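Lys-gingipain catalytic subunit (Porphyromonas gingivalis, PDB 6I9A) is a secreted cysteine endopeptidase that cleaves proteins after lysine, degrading haemoglobin, collagen and immunoglobulins, and may act as a virulence factor in periodontal disease. Local coordinates at residues S122-E128 / E263-R267; V136-A142 / D362-Y368; L232-K238 / V268-G272; A273-I277 / V325-M329. One frame throughout, in Å; residues are numbered along the deposited sequence. Where two conformers were deposited one is given.

Contact 1. Residues S122-E128 / E263-R267. With CA (calcium ion), chain H.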
loop_
_atom_site.group_PDB
_atom_site.type_symbol
_atom_site.label_atom_id
_atom_site.label_comp_id
_atom_site.label_asym_id
_atom_site.label_seq_id
_atom_site.Cartn_x
_atom_site.Cartn_y
_atom_site.Cartn_z
ATOM N N SER A 122 8.294 -4.638 8.149
ATOM C CA SER A 122 8.712 -5.322 9.379
ATOM C C SER A 122 9.557 -6.543 9.053
ATOM O O SER A 122 9.080 -7.478 8.373
ATOM C CB SER A 122 7.488 -5.743 10.194
ATOM O OG SER A 122 8.015 -6.412 11.332
ATOM N N ALA A 123 10.789 -6.551 9.555
ATOM C CA ALA A 123 11.729 -7.635 9.320
ATOM C C ALA A 123 12.491 -7.890 10.593
ATOM O O ALA A 123 12.754 -6.943 11.341
ATOM C CB ALA A 123 12.696 -7.247 8.203
ATOM N N SER A 124 12.927 -9.147 10.797
ATOM C CA SER A 124 13.751 -9.481 11.941
ATOM C C SER A 124 15.210 -9.672 11.561
ATOM O O SER A 124 16.051 -9.947 12.439
ATOM C CB SER A 124 13.222 -10.748 12.611
ATOM O OG SER A 124 13.405 -11.906 11.820
ATOM N N SER A 125 15.530 -9.598 10.295
ATOM C CA SER A 125 16.883 -9.750 9.797
ATOM C C SER A 125 17.002 -8.980 8.492
ATOM O O SER A 125 15.998 -8.795 7.779
ATOM C CB SER A 125 17.159 -11.234 9.546
ATOM O OG SER A 125 16.400 -11.709 8.448
ATOM N N PRO A 126 18.231 -8.604 8.079
ATOM C CA PRO A 126 18.403 -8.008 6.735
ATOM C C PRO A 126 17.908 -8.932 5.624
ATOM O O PRO A 126 17.296 -8.441 4.661
ATOM C CB PRO A 126 19.919 -7.776 6.644
ATOM C CG PRO A 126 20.327 -7.576 8.109
ATOM C CD PRO A 126 19.501 -8.613 8.839
ATOM N N GLU A 127 18.061 -10.261 5.785
ATOM C CA GLU A 127 17.618 -11.212 4.767
ATOM C C GLU A 127 16.081 -11.138 4.580
ATOM O O GLU A 127 15.596 -11.172 3.439
ATOM C CB GLU A 127 18.072 -12.636 5.166
ATOM C CG GLU A 127 19.597 -12.786 5.100
ATOM C CD GLU A 127 20.469 -12.142 6.178
ATOM O OE1 GLU A 127 20.001 -11.879 7.317
ATOM O OE2 GLU A 127 21.661 -11.912 5.863
ATOM N N GLU A 128 15.327 -11.024 5.688
ATOM C CA GLU A 128 13.873 -10.898 5.549
ATOM C C GLU A 128 13.500 -9.587 4.883
ATOM O O GLU A 128 12.556 -9.545 4.106
ATOM C CB GLU A 128 13.156 -10.988 6.893
ATOM C CG GLU A 128 13.130 -12.419 7.401
ATOM C CD GLU A 128 12.483 -12.555 8.737
ATOM O OE1 GLU A 128 12.240 -11.524 9.402
ATOM O OE2 GLU A 128 12.211 -13.714 9.118
ATOM N N GLU A 263 3.144 -10.116 9.057
ATOM C CA GLU A 263 4.596 -10.099 8.973
ATOM C C GLU A 263 5.061 -11.315 8.172
ATOM O O GLU A 263 5.932 -11.219 7.319
ATOM C CB GLU A 263 5.208 -10.101 10.382
ATOM C CG GLU A 263 5.102 -8.725 11.033
ATOM C CD GLU A 263 5.571 -8.714 12.478
ATOM O OE1 GLU A 263 5.129 -9.563 13.283
ATOM O OE2 GLU A 263 6.322 -7.777 12.826
ATOM N N VAL A 264 4.509 -12.510 8.482
ATOM C CA VAL A 264 4.984 -13.701 7.748
ATOM C C VAL A 264 4.669 -13.588 6.267
ATOM O O VAL A 264 5.524 -13.936 5.433
ATOM C CB VAL A 264 4.368 -14.975 8.375
ATOM C CG1 VAL A 264 4.713 -16.224 7.557
ATOM C CG2 VAL A 264 4.879 -15.154 9.807
ATOM N N ILE A 265 3.469 -13.137 5.905
ATOM C CA ILE A 265 3.079 -13.175 4.497
ATOM C C ILE A 265 3.953 -12.225 3.659
ATOM O O ILE A 265 4.117 -12.472 2.457
ATOM C CB ILE A 265 1.564 -12.898 4.337
ATOM C CG1 ILE A 265 1.028 -13.544 3.057
ATOM C CG2 ILE A 265 1.233 -11.373 4.426
ATOM C CD1 ILE A 265 -0.538 -13.513 3.018
ATOM N N THR A 266 4.515 -11.166 4.291
ATOM C CA THR A 266 5.403 -10.271 3.573
ATOM C C THR A 266 6.852 -10.729 3.690
ATOM O O THR A 266 7.604 -10.557 2.727
ATOM C CB THR A 266 5.200 -8.844 4.037
ATOM O OG1 THR A 266 5.290 -8.737 5.480
ATOM C CG2 THR A 266 3.905 -8.285 3.553
ATOM N N ARG A 267 7.279 -11.310 4.826
ATOM C CA ARG A 267 8.685 -11.735 5.006
ATOM C C ARG A 267 9.058 -12.964 4.181
ATOM O O ARG A 267 10.245 -13.144 3.915
ATOM C CB ARG A 267 8.960 -12.057 6.477
ATOM C CG ARG A 267 8.933 -10.851 7.380
ATOM C CD ARG A 267 9.005 -11.290 8.818
ATOM N NE ARG A 267 9.058 -10.094 9.657
ATOM C CZ ARG A 267 9.320 -10.103 10.962
ATOM N NH1 ARG A 267 9.481 -11.259 11.610
ATOM N NH2 ARG A 267 9.358 -8.960 11.642
HETATM CA CA CA H . 6.679 -8.547 15.143
HETATM O O HOH W 1 6.596 -6.785 7.091
HETATM O O HOH W 2 10.249 -13.929 10.918
HETATM O O HOH W 3 7.540 -8.080 17.368
HETATM O O HOH W 4 5.033 -9.978 16.259
HETATM O O HOH W 5 7.704 -10.673 15.279
#
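Arg267 lays its guanidinium side-on against Ser122, just after strand 117-121, within a salt-bridge network of Glu128, Glu263 and Arg267 that backs onto a calcium site of the peptidase domain. The tight part centres on Ser122. Arg267 NE donates to Ser122 O (2.9 Å), which lies in the guanidinium plane, although the donor sits above the carbonyl plane. Arg267 NH2 meets Ser122 OG at 2.9 Å along a more bent path (140°). Serine suits this place because its small hydroxyl accepts from arginine while giving its proton to the carboxylate: Ser122 OG is 2.6 Å from Glu263 OE2, on the anti side. Ser122 points OG away from its backbone N (chi1 179°), bringing it between the two charged groups. Glu263 binds calcium with both oxygens, OE2 at 2.5 Å from the ion; Asp85 and the backbone oxygen of Phe254 are further ligands, and Asp85 also accepts from Arg267 NH2, making the arginine a second-shell residue.

Toward solvent the contact loosens. Glu128 passes obliquely over one guanidinium face, and its OE1, 3.5 Å from Arg267 NE, is linked to it by charge alone, since no N-H points at it. That oxygen accepts from Ser124 N and Ser124 OG, which approach from one face of the carboxylate. A water closes the outer side, donating to Glu128 OE2 (2.7 Å) and accepting from Arg267 NH1 (2.9 Å).

Contact 2. Residues V136-A142 / D362-Y368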
loop_
_atom_site.group_PDB
_atom_site.type_symbol
_atom_site.label_atom_id
_atom_site.label_comp_id
_atom_site.label_asym_id
_atom_site.label_seq_id
_atom_site.Cartn_x
_atom_site.Cartn_y
_atom_site.Cartn_z
ATOM N N VAL A 136 8.716 -6.560 -4.050
ATOM C CA VAL A 136 8.295 -5.207 -4.472
ATOM C C VAL A 136 8.933 -4.821 -5.796
ATOM O O VAL A 136 8.259 -4.328 -6.681
ATOM C CB VAL A 136 8.647 -4.175 -3.383
ATOM C CG1 VAL A 136 8.437 -2.765 -3.900
ATOM C CG2 VAL A 136 7.834 -4.454 -2.126
ATOM N N LEU A 137 10.244 -5.068 -5.943
ATOM C CA LEU A 137 10.970 -4.676 -7.155
ATOM C C LEU A 137 10.424 -5.429 -8.368
ATOM O O LEU A 137 10.220 -4.835 -9.430
ATOM C CB LEU A 137 12.480 -4.969 -6.991
ATOM C CG LEU A 137 13.228 -4.073 -6.000
ATOM C CD1 LEU A 137 14.664 -4.525 -5.821
ATOM C CD2 LEU A 137 13.225 -2.630 -6.508
ATOM N N MET A 138 10.195 -6.743 -8.221
ATOM C CA MET A 138 9.675 -7.490 -9.366
ATOM C C MET A 138 8.298 -6.986 -9.754
ATOM O O MET A 138 7.969 -6.809 -10.931
ATOM C CB MET A 138 9.609 -8.981 -9.042
ATOM C CG MET A 138 8.908 -9.734 -10.156
ATOM S SD MET A 138 9.189 -11.510 -10.191
ATOM C CE MET A 138 10.898 -11.514 -10.848
ATOM N N TYR A 139 7.459 -6.693 -8.734
ATOM C CA TYR A 139 6.110 -6.253 -9.036
ATOM C C TYR A 139 6.090 -4.873 -9.690
ATOM O O TYR A 139 5.455 -4.661 -10.739
ATOM C CB TYR A 139 5.283 -6.233 -7.726
ATOM C CG TYR A 139 3.819 -5.925 -7.967
ATOM C CD1 TYR A 139 2.912 -6.948 -8.276
ATOM C CD2 TYR A 139 3.337 -4.616 -7.896
ATOM C CE1 TYR A 139 1.588 -6.675 -8.511
ATOM C CE2 TYR A 139 1.999 -4.334 -8.126
ATOM C CZ TYR A 139 1.125 -5.368 -8.396
ATOM O OH TYR A 139 -0.200 -5.089 -8.596
ATOM N N GLU A 140 6.822 -3.911 -9.108
ATOM C CA GLU A 140 6.795 -2.522 -9.594
ATOM C C GLU A 140 7.550 -2.318 -10.912
ATOM O O GLU A 140 7.167 -1.457 -11.709
ATOM C CB GLU A 140 7.378 -1.569 -8.543
ATOM C CG GLU A 140 6.561 -1.524 -7.264
ATOM C CD GLU A 140 6.887 -0.253 -6.499
ATOM O OE1 GLU A 140 8.064 -0.049 -6.131
ATOM O OE2 GLU A 140 5.954 0.540 -6.225
ATOM N N LYS A 141 8.629 -3.084 -11.114
ATOM C CA LYS A 141 9.373 -3.026 -12.378
ATOM C C LYS A 141 8.731 -3.947 -13.407
ATOM O O LYS A 141 9.117 -3.914 -14.595
ATOM C CB LYS A 141 10.824 -3.444 -12.179
ATOM C CG LYS A 141 11.578 -2.438 -11.312
ATOM C CD LYS A 141 13.043 -2.876 -11.255
ATOM C CE LYS A 141 13.932 -1.873 -10.584
ATOM N NZ LYS A 141 15.376 -2.187 -10.912
ATOM N N ALA A 142 7.724 -4.763 -12.982
ATOM C CA ALA A 142 6.998 -5.682 -13.866
ATOM C C ALA A 142 7.933 -6.593 -14.637
ATOM O O ALA A 142 7.801 -6.779 -15.841
ATOM C CB ALA A 142 6.066 -4.925 -14.812
ATOM N N ASP A 362 5.107 -2.875 1.583
ATOM C CA ASP A 362 5.299 -1.568 0.963
ATOM C C ASP A 362 3.984 -0.934 0.538
ATOM O O ASP A 362 3.380 -1.259 -0.496
ATOM C CB ASP A 362 6.249 -1.733 -0.229
ATOM C CG ASP A 362 6.650 -0.405 -0.869
ATOM O OD1 ASP A 362 6.066 0.642 -0.489
ATOM O OD2 ASP A 362 7.580 -0.412 -1.717
ATOM N N GLY A 363 3.550 0.035 1.339
ATOM C CA GLY A 363 2.316 0.762 1.099
ATOM C C GLY A 363 2.360 1.765 -0.038
ATOM O O GLY A 363 1.322 2.265 -0.500
ATOM N N SER A 364 3.584 2.050 -0.547
ATOM C CA SER A 364 3.743 2.994 -1.662
ATOM C C SER A 364 3.574 2.354 -3.024
ATOM O O SER A 364 3.577 3.053 -4.031
ATOM C CB SER A 364 5.077 3.737 -1.581
ATOM O OG SER A 364 6.175 2.902 -1.924
ATOM N N VAL A 365 3.415 1.022 -3.083
ATOM C CA VAL A 365 3.164 0.345 -4.375
ATOM C C VAL A 365 1.818 0.819 -4.905
ATOM O O VAL A 365 0.833 0.989 -4.145
ATOM C CB VAL A 365 3.169 -1.184 -4.168
ATOM C CG1 VAL A 365 2.670 -1.918 -5.423
ATOM C CG2 VAL A 365 4.555 -1.684 -3.769
ATOM N N MET A 366 1.724 0.973 -6.217
ATOM C CA MET A 366 0.503 1.221 -6.949
ATOM C C MET A 366 0.018 -0.103 -7.539
ATOM O O MET A 366 0.559 -0.560 -8.555
ATOM C CB MET A 366 0.686 2.251 -8.077
ATOM C CG MET A 366 0.881 3.638 -7.552
ATOM S SD MET A 366 0.491 4.809 -8.842
ATOM C CE MET A 366 0.845 6.343 -7.993
ATOM N N PRO A 367 -0.960 -0.773 -6.953
ATOM C CA PRO A 367 -1.359 -2.074 -7.492
ATOM C C PRO A 367 -1.967 -1.921 -8.865
ATOM O O PRO A 367 -2.775 -1.026 -9.142
ATOM C CB PRO A 367 -2.397 -2.611 -6.478
ATOM C CG PRO A 367 -2.074 -1.831 -5.197
ATOM C CD PRO A 367 -1.701 -0.456 -5.712
ATOM N N TYR A 368 -1.645 -2.901 -9.736
ATOM C CA TYR A 368 -2.317 -2.984 -11.035
ATOM C C TYR A 368 -3.775 -3.440 -10.820
ATOM O O TYR A 368 -4.145 -3.953 -9.745
ATOM C CB TYR A 368 -1.565 -3.999 -11.961
ATOM C CG TYR A 368 -0.083 -3.717 -12.059
ATOM C CD1 TYR A 368 0.383 -2.503 -12.557
ATOM C CD2 TYR A 368 0.850 -4.661 -11.651
ATOM C CE1 TYR A 368 1.744 -2.236 -12.638
ATOM C CE2 TYR A 368 2.220 -4.416 -11.728
ATOM C CZ TYR A 368 2.662 -3.181 -12.196
ATOM O OH TYR A 368 3.999 -2.854 -12.233
HETATM O O HOH W 6 -2.391 -6.121 -9.263
HETATM O O HOH W 7 4.008 0.815 -7.978
HETATM O O HOH W 8 6.112 3.061 -5.393
#
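Tyr139 and Tyr368 interlock where helix 126-141 approaches its Schellman C-terminus and meets the loop after strand 357-361. Each hydroxyl finds the other residue's backbone: Tyr368 OH donates to Tyr139 O at 2.8 Å, and Tyr368 N to Tyr139 OH at 2.9 Å. The side chains lie alongside, pointing opposite ways, with Tyr368 CE2 over one face of the Tyr139 ring and the planes 31° apart. Tyrosine fits both places, since each supplies a broad apolar surface and a hydroxyl at its end. Tyr139 CG stands opposite its backbone N (chi1 -174°), which swings the ring toward the loop, where Val365 CG1 touches CE2 of Tyr139 at 3.7 Å. Val365 CG2 packs 4.0 Å from Val136 CG1, so the two branches of valine serve two helix residues about a turn apart.

Around this core lies a polar shell. Glu140 lies against Val365 and bonds to the loop through two waters: both donate to its OE2, and one accepts from Met366 N while the other donates to Ser364 O. Glu140 OE1 lies near Asp362 OD2, but Lys35 forms salt bridges with both and probably offsets their like charges; Trp34 NE1 donates to Glu140 OE1, and Trp31 NE1 to Asp362 OD2. Farther out, an Asx turn shapes the loop: Ser364 N donates to Asp362 OD1, which also accepts from Ser364 OG at 2.7 Å, on its syn side.

Contact 3. Residues L232-K238 / V268-G272; sequences LKALTNK and VKEKG
Asn237 and Gly272 are joined by a two-bond bridge between side-chain amide and backbone. Asn237 OD1 accepts from Gly272 N at 2.8 Å, while Asn237 ND2 gives a hydrogen to Gly272 O at 3.0 Å, the oxygen lying in the amide plane and the donor on a lone pair of the carbonyl. The backbone makes an inverse gamma turn centred on Asn237, whose CG is set between backbone N and carbonyl carbon (chi1 58°), a cramped rotamer that turns the amide across toward the glycine. Asparagine is apt because one flat group offers acceptor and donor; ND2 also reaches Lys240 O, helping fix the amide's rotation. Glycine suits the positive phi of Gly272 (71°), a side chain here would run into Val268 CG2, and its CA rests 3.9 Å from Leu235 CD1.

Lys271 has a similar first torsion (chi1 68°), and its chain then bends twice, at chi3 and chi4. The bends fold the methylenes over the turn 232-235, CE coming within 3.2 Å of Leu235 O, and curl the ammonium back so that NZ donates to Lys269 O (2.8 Å). A water links NZ to Lys233 O. A long flexible lysine can thus cover a turn with its alkyl part and still bond its charged end.

Val268 CG1 packs against Lys233 CG at 3.9 Å, the two side chains crossing at about a right angle. On the exposed side, Lys238 CA makes a CA-H...O contact with Glu270 O. The whole joins two helix-to-strand connections of an alpha/beta fold, leading into the neighbouring parallel strands 242-247 and 273-279.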
loop_
_atom_site.group_PDB
_atom_site.type_symbol
_atom_site.label_atom_id
_atom_site.label_comp_id
_atom_site.label_asym_id
_atom_site.label_seq_id
_atom_site.Cartn_x
_atom_site.Cartn_y
_atom_site.Cartn_z
ATOM N N LEU A 232 1.725 -20.377 5.056
ATOM C CA LEU A 232 2.298 -19.292 4.235
ATOM C C LEU A 232 3.732 -19.631 3.843
ATOM O O LEU A 232 4.152 -19.308 2.724
ATOM C CB LEU A 232 2.309 -17.979 5.003
ATOM C CG LEU A 232 0.936 -17.413 5.355
ATOM C CD1 LEU A 232 1.112 -16.101 6.139
ATOM C CD2 LEU A 232 0.068 -17.164 4.083
ATOM N N LYS A 233 4.480 -20.255 4.746
ATOM C CA LYS A 233 5.883 -20.564 4.469
ATOM C C LYS A 233 6.042 -21.624 3.375
ATOM O O LYS A 233 7.134 -21.778 2.813
ATOM C CB LYS A 233 6.557 -21.009 5.763
ATOM C CG LYS A 233 6.670 -19.858 6.772
ATOM C CD LYS A 233 7.085 -20.378 8.147
ATOM C CE LYS A 233 6.991 -19.254 9.191
ATOM N NZ LYS A 233 7.433 -19.738 10.545
ATOM N N ALA A 234 4.969 -22.388 3.093
ATOM C CA ALA A 234 4.959 -23.441 2.088
ATOM C C ALA A 234 4.298 -23.009 0.776
ATOM O O ALA A 234 4.164 -23.849 -0.109
ATOM C CB ALA A 234 4.230 -24.660 2.655
ATOM N N LEU A 235 3.913 -21.706 0.605
ATOM C CA LEU A 235 3.393 -21.234 -0.676
ATOM C C LEU A 235 4.446 -21.425 -1.788
ATOM O O LEU A 235 5.658 -21.442 -1.518
ATOM C CB LEU A 235 3.009 -19.756 -0.579
ATOM C CG LEU A 235 1.751 -19.487 0.255
ATOM C CD1 LEU A 235 1.647 -17.977 0.489
ATOM C CD2 LEU A 235 0.494 -19.958 -0.489
ATOM N N THR A 236 3.974 -21.528 -3.023
ATOM C CA THR A 236 4.870 -21.806 -4.145
ATOM C C THR A 236 4.754 -20.745 -5.229
ATOM O O THR A 236 5.205 -20.980 -6.366
ATOM C CB THR A 236 4.526 -23.209 -4.740
ATOM O OG1 THR A 236 3.239 -23.121 -5.315
ATOM C CG2 THR A 236 4.603 -24.328 -3.724
ATOM N N ASN A 237 4.194 -19.544 -4.927
ATOM C CA ASN A 237 3.916 -18.533 -5.942
ATOM C C ASN A 237 5.139 -17.681 -6.292
ATOM O O ASN A 237 5.102 -16.448 -6.271
ATOM C CB ASN A 237 2.758 -17.616 -5.481
ATOM C CG ASN A 237 2.963 -16.894 -4.180
ATOM O OD1 ASN A 237 3.324 -17.494 -3.160
ATOM N ND2 ASN A 237 2.785 -15.577 -4.198
ATOM N N LYS A 238 6.235 -18.358 -6.662
ATOM C CA LYS A 238 7.427 -17.656 -7.105
ATOM C C LYS A 238 7.050 -16.776 -8.270
ATOM O O LYS A 238 6.338 -17.193 -9.189
ATOM C CB LYS A 238 8.558 -18.645 -7.448
ATOM C CG LYS A 238 9.829 -17.948 -7.977
ATOM C CD LYS A 238 10.998 -18.911 -8.138
ATOM C CE LYS A 238 12.126 -18.271 -8.920
ATOM N NZ LYS A 238 13.261 -19.201 -9.118
ATOM N N VAL A 268 8.114 -13.850 3.830
ATOM C CA VAL A 268 8.504 -15.110 3.188
ATOM C C VAL A 268 9.168 -14.854 1.835
ATOM O O VAL A 268 8.783 -13.968 1.051
ATOM C CB VAL A 268 7.319 -16.085 3.084
ATOM C CG1 VAL A 268 7.007 -16.739 4.431
ATOM C CG2 VAL A 268 6.073 -15.435 2.479
ATOM N N LYS A 269 10.204 -15.686 1.548
ATOM C CA LYS A 269 11.050 -15.482 0.384
ATOM C C LYS A 269 10.430 -16.012 -0.901
ATOM O O LYS A 269 10.065 -17.185 -0.956
ATOM C CB LYS A 269 12.405 -16.193 0.604
ATOM C CG LYS A 269 13.381 -15.891 -0.537
ATOM C CD LYS A 269 14.812 -16.343 -0.192
ATOM C CE LYS A 269 15.864 -15.757 -1.146
ATOM N NZ LYS A 269 16.087 -14.256 -0.977
ATOM N N GLU A 270 10.344 -15.175 -1.931
ATOM C CA GLU A 270 9.899 -15.592 -3.271
ATOM C C GLU A 270 8.570 -16.344 -3.222
ATOM O O GLU A 270 8.309 -17.247 -4.015
ATOM C CB GLU A 270 10.998 -16.427 -3.980
ATOM C CG GLU A 270 12.244 -15.574 -4.279
ATOM C CD GLU A 270 13.421 -16.317 -4.875
ATOM O OE1 GLU A 270 13.386 -17.561 -4.918
ATOM O OE2 GLU A 270 14.374 -15.640 -5.312
ATOM N N LYS A 271 7.695 -15.870 -2.343
ATOM C CA LYS A 271 6.324 -16.383 -2.231
ATOM C C LYS A 271 5.554 -15.354 -1.415
ATOM O O LYS A 271 6.135 -14.416 -0.881
ATOM C CB LYS A 271 6.333 -17.790 -1.612
ATOM C CG LYS A 271 6.761 -17.776 -0.144
ATOM C CD LYS A 271 6.950 -19.177 0.490
ATOM C CE LYS A 271 8.090 -19.995 -0.087
ATOM N NZ LYS A 271 9.431 -19.519 0.383
ATOM N N GLY A 272 4.265 -15.591 -1.259
ATOM C CA GLY A 272 3.463 -14.668 -0.450
ATOM C C GLY A 272 3.247 -13.316 -1.124
ATOM O O GLY A 272 3.077 -13.197 -2.351
HETATM O O HOH W 9 9.352 -20.152 3.171
#

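Contact 4. Residues A273-I277 / V325-M329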
loop_
_atom_site.group_PDB
_atom_site.type_symbol
_atom_site.label_atom_id
_atom_site.label_comp_id
_atom_site.label_asym_id
_atom_site.label_seq_id
_atom_site.Cartn_x
_atom_site.Cartn_y
_atom_site.Cartn_z
ATOM N N ALA A 273 3.174 -12.279 -0.262
ATOM C CA ALA A 273 2.723 -10.941 -0.647
ATOM C C ALA A 273 3.834 -9.916 -0.718
ATOM O O ALA A 273 4.838 -10.045 -0.013
ATOM C CB ALA A 273 1.713 -10.477 0.449
ATOM N N TYR A 274 3.589 -8.831 -1.477
ATOM C CA TYR A 274 4.473 -7.658 -1.384
ATOM C C TYR A 274 3.943 -6.631 -0.370
ATOM O O TYR A 274 4.701 -5.773 0.084
ATOM C CB TYR A 274 4.662 -7.001 -2.759
ATOM C CG TYR A 274 3.398 -6.458 -3.372
ATOM C CD1 TYR A 274 2.862 -5.242 -2.945
ATOM C CD2 TYR A 274 2.704 -7.168 -4.352
ATOM C CE1 TYR A 274 1.702 -4.724 -3.521
ATOM C CE2 TYR A 274 1.531 -6.657 -4.930
ATOM C CZ TYR A 274 1.014 -5.459 -4.473
ATOM O OH TYR A 274 -0.115 -4.908 -5.008
ATOM N N ALA A 275 2.671 -6.748 0.042
ATOM C CA ALA A 275 2.080 -5.859 1.048
ATOM C C ALA A 275 0.869 -6.577 1.601
ATOM O O ALA A 275 0.221 -7.398 0.940
ATOM C CB ALA A 275 1.679 -4.528 0.447
ATOM N N TYR A 276 0.540 -6.201 2.841
ATOM C CA TYR A 276 -0.622 -6.739 3.587
ATOM C C TYR A 276 -1.299 -5.619 4.296
ATOM O O TYR A 276 -0.651 -4.777 4.921
ATOM C CB TYR A 276 -0.142 -7.774 4.608
ATOM C CG TYR A 276 -1.295 -8.455 5.321
ATOM C CD1 TYR A 276 -2.094 -9.383 4.660
ATOM C CD2 TYR A 276 -1.608 -8.143 6.642
ATOM C CE1 TYR A 276 -3.159 -10.019 5.302
ATOM C CE2 TYR A 276 -2.673 -8.787 7.298
ATOM C CZ TYR A 276 -3.444 -9.718 6.612
ATOM O OH TYR A 276 -4.498 -10.354 7.198
ATOM N N ILE A 277 -2.636 -5.605 4.205
ATOM C CA ILE A 277 -3.440 -4.689 5.025
ATOM C C ILE A 277 -4.251 -5.530 6.003
ATOM O O ILE A 277 -4.935 -6.477 5.573
ATOM C CB ILE A 277 -4.418 -3.847 4.152
ATOM C CG1 ILE A 277 -3.608 -2.889 3.250
ATOM C CG2 ILE A 277 -5.359 -3.050 5.071
ATOM C CD1 ILE A 277 -4.443 -2.316 2.099
ATOM N N VAL A 325 -1.372 1.233 -2.312
ATOM C CA VAL A 325 -1.790 0.287 -1.255
ATOM C C VAL A 325 -2.286 1.077 -0.032
ATOM O O VAL A 325 -3.373 0.821 0.498
ATOM C CB VAL A 325 -0.620 -0.639 -0.855
ATOM C CG1 VAL A 325 -0.985 -1.430 0.407
ATOM C CG2 VAL A 325 -0.282 -1.609 -1.995
ATOM N N ASN A 326 -1.499 2.081 0.423
ATOM C CA ASN A 326 -1.966 2.838 1.595
ATOM C C ASN A 326 -3.316 3.454 1.320
ATOM O O ASN A 326 -4.148 3.519 2.243
ATOM C CB ASN A 326 -0.983 3.957 1.969
ATOM C CG ASN A 326 -0.062 3.525 3.084
ATOM O OD1 ASN A 326 1.075 3.081 2.860
ATOM N ND2 ASN A 326 -0.529 3.644 4.331
ATOM N N SER A 327 -3.576 3.967 0.110
ATOM C CA SER A 327 -4.842 4.640 -0.152
ATOM C C SER A 327 -6.027 3.682 -0.062
ATOM O O SER A 327 -7.144 4.138 0.193
ATOM C CB SER A 327 -4.813 5.368 -1.493
ATOM O OG SER A 327 -4.887 4.462 -2.583
ATOM N N ILE A 328 -5.840 2.392 -0.319
ATOM C CA ILE A 328 -6.965 1.408 -0.204
ATOM C C ILE A 328 -7.388 1.376 1.262
ATOM O O ILE A 328 -8.586 1.422 1.590
ATOM C CB ILE A 328 -6.546 0.026 -0.723
ATOM C CG1 ILE A 328 -6.186 0.105 -2.216
ATOM C CG2 ILE A 328 -7.631 -0.996 -0.458
ATOM C CD1 ILE A 328 -5.587 -1.178 -2.759
ATOM N N MET A 329 -6.390 1.274 2.175
ATOM C CA MET A 329 -6.679 1.254 3.620
ATOM C C MET A 329 -7.319 2.569 4.076
ATOM O O MET A 329 -8.265 2.569 4.846
ATOM C CB MET A 329 -5.377 0.969 4.370
ATOM C CG MET A 329 -5.564 0.886 5.883
ATOM S SD MET A 329 -4.055 0.452 6.747
ATOM C CE MET A 329 -3.220 2.042 6.849
#
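Ile277 and Val325 make the central apolar contact between strand 273-279 and helix 325-342. The contacts across the two segments are van der Waals, without hydrogen bonds. Ile277 reaches with its longer branch, CD1 lying 4.0 Å from Val325 CG1, and the two side chains run past one another head to tail. CD1 also lies against the backbone oxygen Val325 O (3.7 Å) and 4.2 Å from Ile328 CB. Its shorter branch works separately: Ile277 CG2 stands opposite the backbone N and touches Met329 CG at 4.0 Å. A beta-branched residue is well placed here, since it can set two methyls against neighbouring side chains of one helical turn. Met329 points its CB toward the strand, then leads its flexible end away.

Val325 is beta-branched too and divides its methyls. CG1, anti to the backbone N (chi1 170°), meets Ala275 CB at 4.1 Å, alanine offering one methyl beside the bulkier valine.

The one aromatic contact is edge-on. Val325 CG2 sits in the plane of the Tyr274 ring, 4.0 Å from CE1, while the ring of Tyr139, on helix 126-141, also meets it, the planes about 30° apart.

Hydrogen bonds instead tie the helix to its surroundings: Val325 and Asn326 bond by their backbones to the loop 362-368, and Asn326 ND2 donates to Thr118 O. The helix and strand segments run nearly parallel (7°), their axes 9.4 Å apart. A helix laid on the mixed six-stranded sheet, its other side facing strand 117-121 of the four-stranded sheet, is the layered alpha/beta build of this clan CD peptidase domain.

All four contacts lie in the C25 peptidase domain, around the helices and strands of its mixed sheet. Contacts 1 and 2 both use helix 126-141, with centres about 17 Å apart. Helix 261-267, the loop 268-272 and strand 273-279 follow one another and carry contacts 1, 3 and 4 in turn; contact 1 touches both others, through Leu232 for contact 3 and through Ile265 and Thr266 for contact 4. Contacts 2 and 4, centres about 10 Å apart, are joined by backbone hydrogen bonds from Gly363 and Val365 to Asn326 and Val325. Thus the helix carrying a calcium ligand runs on into the mixed sheet, while sequence-distant helices 126-141 and 325-342 and loop 362-368 join in.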